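Side-chain contact in glucose-1-phosphate thymidylyltransferase (Bacillus anthracis, PDB 4ECM), which catalyses the transfer of a thymidylyl group from dTTP to glucose-1-phosphate, giving dTDP-glucose and pyrophosphate, on the route to dTDP-L-rhamnose: residues A[143-148]-A[152-157]. Sequence-based numbering, arbitrary orientation. Where two conformers were deposited one is given.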
loop_
_atom_site.group_PDB
_atom_site.type_symbol
_atom_site.label_atom_id
_atom_site.label_comp_id
_atom_site.label_asym_id
_atom_site.label_seq_id
_atom_site.Cartn_x
_atom_site.Cartn_y
_atom_site.Cartn_z
ATOM N N VAL A 143 34.117 1.007 15.246
ATOM C CA VAL A 143 33.409 0.094 16.123
ATOM C C VAL A 143 34.420 -0.679 16.999
ATOM O O VAL A 143 34.213 -0.828 18.192
ATOM C CB VAL A 143 32.510 -0.868 15.340
ATOM C CG1 VAL A 143 31.936 -1.942 16.256
ATOM C CG2 VAL A 143 31.409 -0.093 14.634
ATOM N N GLU A 144 35.522 -1.124 16.406
ATOM C CA GLU A 144 36.574 -1.832 17.146
ATOM C C GLU A 144 37.186 -0.979 18.245
ATOM O O GLU A 144 37.435 -1.480 19.346
ATOM C CB GLU A 144 37.677 -2.313 16.201
ATOM C CG GLU A 144 37.229 -3.423 15.283
ATOM C CD GLU A 144 38.273 -3.789 14.233
ATOM O OE1 GLU A 144 39.237 -3.010 14.032
ATOM O OE2 GLU A 144 38.106 -4.857 13.610
ATOM N N GLU A 145 37.460 0.290 17.950
ATOM C CA GLU A 145 37.980 1.195 18.975
ATOM C C GLU A 145 36.976 1.375 20.077
ATOM O O GLU A 145 37.333 1.347 21.251
ATOM C CB GLU A 145 38.298 2.587 18.447
ATOM C CG GLU A 145 39.658 2.769 17.865
ATOM C CD GLU A 145 39.958 4.240 17.531
ATOM O OE1 GLU A 145 39.429 5.157 18.206
ATOM O OE2 GLU A 145 40.745 4.464 16.596
ATOM N N PHE A 146 35.727 1.616 19.699
ATOM C CA PHE A 146 34.683 1.802 20.683
ATOM C C PHE A 146 34.520 0.561 21.589
ATOM O O PHE A 146 34.325 0.712 22.786
ATOM C CB PHE A 146 33.378 2.176 20.010
ATOM C CG PHE A 146 32.282 2.527 20.971
ATOM C CD1 PHE A 146 32.429 3.589 21.839
ATOM C CD2 PHE A 146 31.084 1.832 20.967
ATOM C CE1 PHE A 146 31.423 3.925 22.727
ATOM C CE2 PHE A 146 30.063 2.169 21.843
ATOM C CZ PHE A 146 30.233 3.221 22.725
ATOM N N THR A 147 34.632 -0.636 21.010
ATOM C CA THR A 147 34.514 -1.885 21.768
ATOM C C THR A 147 35.628 -1.990 22.813
ATOM O O THR A 147 35.482 -2.680 23.816
ATOM C CB THR A 147 34.511 -3.120 20.830
ATOM O OG1 THR A 147 33.344 -3.085 19.993
ATOM C CG2 THR A 147 34.504 -4.411 21.631
ATOM N N ASN A 148 36.731 -1.283 22.573
ATOM C CA ASN A 148 37.851 -1.221 23.504
ATOM C C ASN A 148 37.759 -0.026 24.447
ATOM O O ASN A 148 38.660 0.190 25.241
ATOM C CB ASN A 148 39.178 -1.173 22.755
ATOM C CG ASN A 148 39.608 -2.527 22.288
ATOM O OD1 ASN A 148 39.689 -3.463 23.080
ATOM N ND2 ASN A 148 39.898 -2.647 21.006
ATOM N N GLY A 152 30.919 4.947 27.612
ATOM C CA GLY A 152 30.638 6.216 26.973
ATOM C C GLY A 152 30.069 6.189 25.578
ATOM O O GLY A 152 29.177 5.398 25.266
ATOM N N ALA A 153 30.602 7.077 24.742
ATOM C CA ALA A 153 30.136 7.256 23.390
ATOM C C ALA A 153 31.274 7.683 22.496
ATOM O O ALA A 153 32.376 8.029 22.972
ATOM C CB ALA A 153 29.020 8.318 23.356
ATOM N N LYS A 154 30.983 7.667 21.204
ATOM C CA LYS A 154 31.912 8.078 20.172
ATOM C C LYS A 154 31.132 8.706 19.020
ATOM O O LYS A 154 30.073 8.212 18.625
ATOM C CB LYS A 154 32.727 6.875 19.665
ATOM C CG LYS A 154 33.681 7.189 18.499
ATOM C CD LYS A 154 34.473 5.961 18.026
ATOM C CE LYS A 154 35.527 5.462 19.053
ATOM N NZ LYS A 154 36.636 6.414 19.362
ATOM N N VAL A 155 31.661 9.807 18.507
ATOM C CA VAL A 155 31.081 10.523 17.377
ATOM C C VAL A 155 32.139 10.563 16.286
ATOM O O VAL A 155 33.355 10.485 16.579
ATOM C CB VAL A 155 30.609 11.953 17.755
ATOM C CG1 VAL A 155 29.442 11.873 18.733
ATOM C CG2 VAL A 155 31.761 12.790 18.338
ATOM N N LEU A 156 31.676 10.638 15.038
ATOM C CA LEU A 156 32.546 10.651 13.864
ATOM C C LEU A 156 32.390 11.999 13.182
ATOM O O LEU A 156 31.268 12.427 12.895
ATOM C CB LEU A 156 32.173 9.521 12.910
ATOM C CG LEU A 156 32.149 8.117 13.529
ATOM C CD1 LEU A 156 31.867 7.040 12.451
ATOM C CD2 LEU A 156 33.448 7.810 14.281
ATOM N N LEU A 157 33.519 12.654 12.913
ATOM C CA LEU A 157 33.531 14.016 12.375
ATOM C C LEU A 157 33.948 14.118 10.914
ATOM O O LEU A 157 34.740 13.313 10.411
ATOM C CB LEU A 157 34.484 14.899 13.189
ATOM C CG LEU A 157 34.331 14.909 14.718
ATOM C CD1 LEU A 157 35.347 15.887 15.341
ATOM C CD2 LEU A 157 32.904 15.252 15.117
#
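Lys154 NZ is gripped by three acceptors: OE1 of Glu145 at 3.3 Å, in a salt bridge, and, from strand 232-236, Thr233 OG1 and Asn235 OD1. The ammonium meets OE1 on its anti side, 26° out of the carboxylate plane, and Asn235 ND2 donates to that same oxygen, so one amide ties both charges together. Lys154 leaves the strand extended, then folds at chi3 and chi4; this bend turns NZ aside to Glu145 and brings CE to 3.9 Å from Phe146 N and 4.0 Å from Phe146 CB. Phe146, with CG anti to its backbone N (chi1 -174°), extends to the start of the strand, at Gly152 and Ala153. Its CD1 lies 4.0 Å from Lys154 CB, its CE1 3.6 Å from Ala153 CA, and the ring edge meets Gly152 O, 3.5 Å from CZ. Arg125 adds a cation-pi contact to this ring. In this nucleotidyl transferase fold, about 13 Å from the bound dTDP-glucose at the Ala153 side chain, residues 143-147, ending helix 140-147, run nearly antiparallel (158°) to residues 153-157 of strand 153-159, joined by a short loop, with Phe146 also touching Leu197 of strand 190-198, while strand 232-236 flanks strand 153-159 in the mixed central sheet.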